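Local coordinates for transcriptional regulator, MerR family (Bacillus thuringiensis serovar konkukian, PDB 3GPV), which probably binds DNA as a dimeric transcription factor of the MerR family, pairing a helix-turn-helix head with a long C-terminal helix, at residues 72-76 against 77-81; 81-84 against 85-89; 101-104 against 105-108. All coordinates share one frame; numbering follows the deposited sequence.

Contact 1 (72-76 against 77-81)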
loop_
_atom_site.group_PDB
_atom_site.type_symbol
_atom_site.label_atom_id
_atom_site.label_comp_id
_atom_site.label_asym_id
_atom_site.label_seq_id
_atom_site.Cartn_x
_atom_site.Cartn_y
_atom_site.Cartn_z
ATOM N N THR B 72 -3.474 -6.268 0.953
ATOM C CA THR B 72 -4.326 -5.659 -0.054
ATOM C C THR B 72 -5.072 -4.475 0.533
ATOM O O THR B 72 -6.046 -3.991 -0.041
ATOM C CB THR B 72 -5.322 -6.669 -0.685
ATOM O OG1 THR B 72 -5.952 -7.449 0.333
ATOM C CG2 THR B 72 -4.596 -7.591 -1.641
ATOM N N GLY B 73 -4.607 -4.028 1.696
ATOM C CA GLY B 73 -5.186 -2.866 2.340
ATOM C C GLY B 73 -6.423 -2.991 3.206
ATOM O O GLY B 73 -7.010 -1.961 3.560
HETATM N N MSE B 74 -6.839 -4.203 3.572
HETATM C CA MSE B 74 -8.023 -4.296 4.418
HETATM C C MSE B 74 -7.681 -3.805 5.806
HETATM O O MSE B 74 -6.652 -4.165 6.355
HETATM C CB MSE B 74 -8.589 -5.719 4.513
HETATM C CG MSE B 74 -9.853 -5.722 5.372
HETATM SE SE MSE B 74 -10.620 -7.490 5.473
HETATM C CE MSE B 74 -11.231 -7.678 3.647
ATOM N N PRO B 75 -8.521 -2.928 6.378
ATOM C CA PRO B 75 -8.299 -2.384 7.721
ATOM C C PRO B 75 -8.178 -3.532 8.720
ATOM O O PRO B 75 -8.837 -4.560 8.579
ATOM C CB PRO B 75 -9.538 -1.538 7.944
ATOM C CG PRO B 75 -9.826 -1.032 6.559
ATOM C CD PRO B 75 -9.657 -2.266 5.720
ATOM N N ILE B 76 -7.333 -3.350 9.722
ATOM C CA ILE B 76 -7.113 -4.370 10.734
ATOM C C ILE B 76 -8.401 -4.793 11.445
ATOM O O ILE B 76 -8.584 -5.967 11.757
ATOM C CB ILE B 76 -6.111 -3.886 11.807
ATOM C CG1 ILE B 76 -4.802 -3.416 11.155
ATOM C CG2 ILE B 76 -5.829 -5.008 12.784
ATOM C CD1 ILE B 76 -4.865 -2.035 10.502
ATOM N N GLN B 77 -9.291 -3.840 11.699
ATOM C CA GLN B 77 -10.532 -4.140 12.398
ATOM C C GLN B 77 -11.446 -5.065 11.605
ATOM O O GLN B 77 -12.131 -5.909 12.179
ATOM C CB GLN B 77 -11.272 -2.843 12.752
ATOM C CG GLN B 77 -11.956 -2.140 11.586
ATOM C CD GLN B 77 -13.471 -2.065 11.756
ATOM O OE1 GLN B 77 -13.972 -1.530 12.747
ATOM N NE2 GLN B 77 -14.203 -2.601 10.783
ATOM N N LYS B 78 -11.458 -4.901 10.287
ATOM C CA LYS B 78 -12.288 -5.736 9.431
ATOM C C LYS B 78 -11.677 -7.125 9.309
ATOM O O LYS B 78 -12.389 -8.119 9.210
ATOM C CB LYS B 78 -12.435 -5.097 8.050
ATOM C CG LYS B 78 -13.198 -3.780 8.076
ATOM C CD LYS B 78 -13.234 -3.120 6.706
ATOM C CE LYS B 78 -13.941 -1.776 6.761
ATOM N NZ LYS B 78 -13.936 -1.093 5.442
ATOM N N ILE B 79 -10.353 -7.199 9.323
ATOM C CA ILE B 79 -9.695 -8.492 9.228
ATOM C C ILE B 79 -10.033 -9.291 10.483
ATOM O O ILE B 79 -10.272 -10.495 10.414
ATOM C CB ILE B 79 -8.170 -8.334 9.122
ATOM C CG1 ILE B 79 -7.821 -7.565 7.849
ATOM C CG2 ILE B 79 -7.513 -9.691 9.093
ATOM C CD1 ILE B 79 -6.384 -7.098 7.778
ATOM N N LYS B 80 -10.057 -8.612 11.626
ATOM C CA LYS B 80 -10.371 -9.279 12.884
ATOM C C LYS B 80 -11.822 -9.731 12.845
ATOM O O LYS B 80 -12.163 -10.804 13.337
ATOM C CB LYS B 80 -10.141 -8.337 14.070
ATOM C CG LYS B 80 -10.409 -8.983 15.421
ATOM C CD LYS B 80 -9.917 -8.122 16.577
ATOM C CE LYS B 80 -10.599 -6.753 16.605
ATOM N NZ LYS B 80 -10.096 -5.890 17.727
ATOM N N GLN B 81 -12.666 -8.905 12.238
ATOM C CA GLN B 81 -14.083 -9.203 12.112
ATOM C C GLN B 81 -14.245 -10.448 11.253
ATOM O O GLN B 81 -15.138 -11.270 11.481
ATOM C CB GLN B 81 -14.800 -8.023 11.469
ATOM C CG GLN B 81 -16.301 -8.141 11.441
ATOM C CD GLN B 81 -16.966 -6.807 11.169
ATOM O OE1 GLN B 81 -16.745 -6.189 10.127
ATOM N NE2 GLN B 81 -17.782 -6.352 12.112
#
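Met74, a selenomethionine, meets Ile79 through two complementary torsions. On Met74, CG stands opposite the backbone N (chi1 -178°), and the chain runs straight to the selenium before bending at the last torsion; on Ile79, CG1 lies beside its own backbone N (chi1 -62°), the side facing back along the chain. Met74 SE therefore comes to 3.7 Å from Ile79 CG1, the two side chains crossing at a slant. From CG1 the isoleucine continues extended, and its terminal CD1 lies 3.3 Å from Met74 O. The CG of Met74 also rests against the CB of Lys78, 3.8 Å away.

This is the start of helix 76-88, with Pro75 at the N-cap position. Just upstream, Gly73, with its positive phi, is the C-prime residue of a Schellman motif that closes helix 57-70, so one short connection ends one helix and launches the next within the MerR head. Pro75 has no N-H to offer, but its carbonyl O accepts the first helical bond, from Ile79 N at 3.1 Å and in the carbonyl plane; a weak second bond reaches the same oxygen from Lys78 N. One residue on, Lys80 N is bonded to Ile76 O at 3.0 Å.

The outer side of the turn is aliphatic but solvent-facing: Lys78 stretches out fully beyond CG, and its CD lies 3.8 Å from CD of the Pro75 ring. Inward, Met74 and Ile79 both touch Leu69 of helix 57-70, while Met74 also reaches Leu99 and Gln103 of helix 93-128. At the upstream end of the connection, Thr72 packs on Asn117 of the second subunit.

Contact 2 (81-84 against 85-89)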
loop_
_atom_site.group_PDB
_atom_site.type_symbol
_atom_site.label_atom_id
_atom_site.label_comp_id
_atom_site.label_asym_id
_atom_site.label_seq_id
_atom_site.Cartn_x
_atom_site.Cartn_y
_atom_site.Cartn_z
ATOM N N GLN B 81 -12.666 -8.905 12.238
ATOM C CA GLN B 81 -14.083 -9.203 12.112
ATOM C C GLN B 81 -14.245 -10.448 11.253
ATOM O O GLN B 81 -15.138 -11.270 11.481
ATOM C CB GLN B 81 -14.800 -8.023 11.469
ATOM C CG GLN B 81 -16.301 -8.141 11.441
ATOM C CD GLN B 81 -16.966 -6.807 11.169
ATOM O OE1 GLN B 81 -16.745 -6.189 10.127
ATOM N NE2 GLN B 81 -17.782 -6.352 12.112
ATOM N N PHE B 82 -13.364 -10.582 10.265
ATOM C CA PHE B 82 -13.385 -11.732 9.368
ATOM C C PHE B 82 -13.021 -12.990 10.154
ATOM O O PHE B 82 -13.619 -14.050 9.980
ATOM C CB PHE B 82 -12.378 -11.536 8.234
ATOM C CG PHE B 82 -12.101 -12.785 7.452
ATOM C CD1 PHE B 82 -13.044 -13.291 6.567
ATOM C CD2 PHE B 82 -10.910 -13.479 7.626
ATOM C CE1 PHE B 82 -12.811 -14.474 5.863
ATOM C CE2 PHE B 82 -10.667 -14.659 6.930
ATOM C CZ PHE B 82 -11.622 -15.158 6.046
ATOM N N ILE B 83 -12.021 -12.854 11.014
ATOM C CA ILE B 83 -11.546 -13.953 11.833
ATOM C C ILE B 83 -12.598 -14.375 12.846
ATOM O O ILE B 83 -12.864 -15.565 13.014
ATOM C CB ILE B 83 -10.275 -13.539 12.574
ATOM C CG1 ILE B 83 -9.181 -13.229 11.557
ATOM C CG2 ILE B 83 -9.835 -14.634 13.526
ATOM C CD1 ILE B 83 -7.982 -12.512 12.167
ATOM N N ASP B 84 -13.192 -13.397 13.520
ATOM C CA ASP B 84 -14.217 -13.689 14.511
ATOM C C ASP B 84 -15.388 -14.403 13.858
ATOM O O ASP B 84 -15.924 -15.356 14.419
ATOM C CB ASP B 84 -14.692 -12.406 15.196
ATOM C CG ASP B 84 -13.616 -11.776 16.062
ATOM O OD1 ASP B 84 -12.844 -12.527 16.693
ATOM O OD2 ASP B 84 -13.546 -10.533 16.124
ATOM N N TRP B 85 -15.783 -13.948 12.673
ATOM C CA TRP B 85 -16.882 -14.584 11.952
ATOM C C TRP B 85 -16.519 -16.011 11.571
ATOM O O TRP B 85 -17.348 -16.911 11.674
ATOM C CB TRP B 85 -17.236 -13.816 10.675
ATOM C CG TRP B 85 -18.056 -12.589 10.890
ATOM C CD1 TRP B 85 -18.873 -12.326 11.943
ATOM C CD2 TRP B 85 -18.185 -11.478 9.994
ATOM N NE1 TRP B 85 -19.509 -11.123 11.764
ATOM C CE2 TRP B 85 -19.105 -10.580 10.575
ATOM C CE3 TRP B 85 -17.614 -11.158 8.755
ATOM C CZ2 TRP B 85 -19.470 -9.376 9.958
ATOM C CZ3 TRP B 85 -17.978 -9.959 8.138
ATOM C CH2 TRP B 85 -18.898 -9.084 8.744
ATOM N N SER B 86 -15.284 -16.213 11.114
ATOM C CA SER B 86 -14.830 -17.545 10.731
ATOM C C SER B 86 -14.898 -18.463 11.945
ATOM O O SER B 86 -15.183 -19.645 11.821
ATOM C CB SER B 86 -13.391 -17.491 10.204
ATOM O OG SER B 86 -13.303 -16.681 9.046
HETATM N N MSE B 87 -14.655 -17.897 13.121
HETATM C CA MSE B 87 -14.669 -18.668 14.367
HETATM C C MSE B 87 -16.102 -19.038 14.797
HETATM O O MSE B 87 -16.338 -20.108 15.356
HETATM C CB MSE B 87 -13.988 -17.873 15.485
HETATM C CG MSE B 87 -12.497 -17.592 15.273
HETATM SE SE MSE B 87 -11.435 -19.172 15.293
HETATM C CE MSE B 87 -11.320 -19.590 13.382
ATOM N N GLU B 88 -17.049 -18.144 14.515
ATOM C CA GLU B 88 -18.452 -18.364 14.862
ATOM C C GLU B 88 -19.093 -19.513 14.096
ATOM O O GLU B 88 -20.164 -19.983 14.477
ATOM C CB GLU B 88 -19.276 -17.090 14.638
ATOM C CG GLU B 88 -18.912 -15.953 15.564
ATOM C CD GLU B 88 -19.591 -14.650 15.189
ATOM O OE1 GLU B 88 -20.831 -14.630 15.091
ATOM O OE2 GLU B 88 -18.885 -13.638 14.996
ATOM N N GLY B 89 -18.456 -19.964 13.019
ATOM C CA GLY B 89 -19.014 -21.072 12.259
ATOM C C GLY B 89 -19.764 -20.671 11.003
ATOM O O GLY B 89 -19.853 -19.490 10.675
#
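Gln81 lays its side chain flat over the indole of Trp85, one turn further along helix 76-88. The CG methylene forms a CH-pi contact with the six-membered ring, 3.7 Å from its centroid and only 12° off the ring normal, and the terminal amide continues almost parallel to the ring, the planes 2° apart. Trp85 takes up this place because its CG lies beside its own backbone N (chi1 -78°), which also brings the indole face under Gln81 O; that oxygen accepts the bond from Trp85 N at 3.0 Å.

The tightly packed side belongs to Phe82 and Ser86. Phe82 O is gripped twice by Ser86, by the backbone N at 3.0 Å and by the hydroxyl OG at 2.8 Å, from opposite faces of the carbonyl plane. The same OG sits above the centre of the Phe82 ring, 3.7 Å from its plane. Phe82 is buried against Met65 of helix 57-70 and Leu99 and Met100 of helix 93-128, and touches Tyr128 of the second subunit.

On another face, where Leu41, Pro43, Phe44 and Ile66 cover Ile83, the side chains of Ile83 and Met87 touch lightly, CG2 to CG 4.3 Å. The solvent side carries Asp84 and Glu88; Glu88 passes alongside Asp84 O, with its CG 3.3 Å away. Gly89 is the first residue to leave helical backbone angles, with positive phi. The two carboxylates hold their charged oxygens apart, so their mutual repulsion is probably modest, whereas the two donors on Phe82 O turn the serine hydroxyl back onto its own helix, over the Phe82 ring.

Contact 3 (101-104 against 105-108)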
loop_
_atom_site.group_PDB
_atom_site.type_symbol
_atom_site.label_atom_id
_atom_site.label_comp_id
_atom_site.label_asym_id
_atom_site.label_seq_id
_atom_site.Cartn_x
_atom_site.Cartn_y
_atom_site.Cartn_z
ATOM N N LYS B 101 -16.244 -10.586 -1.277
ATOM C CA LYS B 101 -16.689 -10.011 -2.534
ATOM C C LYS B 101 -16.352 -8.533 -2.574
ATOM O O LYS B 101 -15.928 -8.022 -3.600
ATOM C CB LYS B 101 -18.188 -10.262 -2.748
ATOM C CG LYS B 101 -18.497 -11.726 -3.070
ATOM C CD LYS B 101 -19.973 -11.966 -3.349
ATOM C CE LYS B 101 -20.409 -11.295 -4.639
ATOM N NZ LYS B 101 -21.859 -11.509 -4.928
ATOM N N GLN B 102 -16.506 -7.840 -1.456
ATOM C CA GLN B 102 -16.171 -6.423 -1.444
ATOM C C GLN B 102 -14.658 -6.254 -1.608
ATOM O O GLN B 102 -14.185 -5.382 -2.347
ATOM C CB GLN B 102 -16.639 -5.769 -0.143
ATOM C CG GLN B 102 -18.138 -5.898 0.090
ATOM C CD GLN B 102 -18.598 -5.209 1.362
ATOM O OE1 GLN B 102 -18.037 -5.426 2.433
ATOM N NE2 GLN B 102 -19.632 -4.376 1.250
ATOM N N GLN B 103 -13.894 -7.093 -0.924
ATOM C CA GLN B 103 -12.440 -6.998 -1.027
ATOM C C GLN B 103 -11.992 -7.258 -2.461
ATOM O O GLN B 103 -11.094 -6.591 -2.970
ATOM C CB GLN B 103 -11.765 -7.986 -0.074
ATOM C CG GLN B 103 -10.252 -7.813 0.018
ATOM C CD GLN B 103 -9.831 -6.419 0.462
ATOM O OE1 GLN B 103 -10.649 -5.608 0.876
ATOM N NE2 GLN B 103 -8.542 -6.146 0.385
ATOM N N GLU B 104 -12.610 -8.234 -3.113
ATOM C CA GLU B 104 -12.266 -8.535 -4.494
ATOM C C GLU B 104 -12.465 -7.249 -5.297
ATOM O O GLU B 104 -11.588 -6.823 -6.045
ATOM C CB GLU B 104 -13.165 -9.650 -5.030
ATOM C CG GLU B 104 -13.188 -9.754 -6.546
ATOM C CD GLU B 104 -14.205 -10.752 -7.044
ATOM O OE1 GLU B 104 -15.296 -10.844 -6.426
ATOM O OE2 GLU B 104 -13.913 -11.426 -8.061
ATOM N N ALA B 105 -13.623 -6.622 -5.125
ATOM C CA ALA B 105 -13.908 -5.384 -5.839
ATOM C C ALA B 105 -12.793 -4.365 -5.520
ATOM O O ALA B 105 -12.252 -3.713 -6.416
ATOM C CB ALA B 105 -15.303 -4.849 -5.424
ATOM N N ASN B 106 -12.431 -4.246 -4.246
ATOM C CA ASN B 106 -11.375 -3.319 -3.852
ATOM C C ASN B 106 -10.021 -3.678 -4.490
ATOM O O ASN B 106 -9.275 -2.816 -4.946
ATOM C CB ASN B 106 -11.218 -3.307 -2.334
ATOM C CG ASN B 106 -12.313 -2.530 -1.637
ATOM O OD1 ASN B 106 -12.752 -1.496 -2.129
ATOM N ND2 ASN B 106 -12.743 -3.012 -0.475
ATOM N N VAL B 107 -9.707 -4.961 -4.531
ATOM C CA VAL B 107 -8.436 -5.354 -5.104
ATOM C C VAL B 107 -8.424 -5.095 -6.609
ATOM O O VAL B 107 -7.410 -4.695 -7.156
ATOM C CB VAL B 107 -8.105 -6.823 -4.775
ATOM C CG1 VAL B 107 -6.779 -7.210 -5.414
ATOM C CG2 VAL B 107 -7.997 -6.999 -3.271
ATOM N N LEU B 108 -9.548 -5.298 -7.283
ATOM C CA LEU B 108 -9.595 -5.018 -8.716
ATOM C C LEU B 108 -9.286 -3.533 -8.945
ATOM O O LEU B 108 -8.541 -3.169 -9.854
ATOM C CB LEU B 108 -10.973 -5.324 -9.297
ATOM C CG LEU B 108 -11.351 -6.683 -9.916
ATOM C CD1 LEU B 108 -10.115 -7.479 -10.303
ATOM C CD2 LEU B 108 -12.223 -7.443 -8.950
#
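Gln103 and Val107 meet one turn apart on the long helix 93-128, close to the start of a predicted coiled coil; in this dimer, as in MerR relatives, the helix packs against the second subunit.

Backbone bonds set the frame. Four successive i to i+4 links run from Ala105 N to Lys101 O, Asn106 N to Gln102 O, Val107 N to Gln103 O and Leu108 N to Glu104 O. The last two are nearly straight at the acceptor, with the Leu108 N to Glu104 O distance 2.8 Å.

Van der Waals contacts come next. Glu104 and Leu108 run alongside each other in the same direction, and CG of the glutamate comes to 3.5 Å from Leu108 CD2. Across the subunit boundary, Leu108 packs on Leu118 of the second subunit and Glu104 on Ile125 of the same neighbour, while Val107 touches Thr114 there. On Val107, chi1 of 179° sets CG1 anti to the backbone N and CG2 anti to the carbonyl carbon, which turns the CG2 methyl against the Gln103 amide, 3.8 Å from NE2.

Two polar ends bond outside this turn. Glu104 OE2 accepts a hydrogen bond from Gln122 NE2 of the second subunit, a polar link between the two subunits. Gln103 bends at chi2 (58°), carrying its amide forward toward Val107 and Asn106, and its NE2 is hydrogen-bonded to Thr72 OG1 in the connection between helices 57-70 and 76-88.

Asn106 is merely close to Gln103: the side chains cross at about a right angle, their amide planes 69° apart, with Asn106 ND2 3.6 Å from Gln103 OE1.

Contacts 1, 2 and 3 follow one another along the chain. The first two share helix 76-88 and overlap at Gln81, contact 1 opening the helix and contact 2 carrying it to its end; their centres are about 12 Å apart. Contact 3 lies on the next helix, 93-128, with its centre about 13 Å from contact 1 and 19 Å from contact 2. It touches contact 1 directly, through Thr72 and Met74 against Gln103 and Thr72 against Val107, but its nearest atoms stay about 7 Å from contact 2. Helix 76-88 packs on helices 57-70 and 93-128, and so joins the probable DNA-binding part to the helix that meets the second subunit.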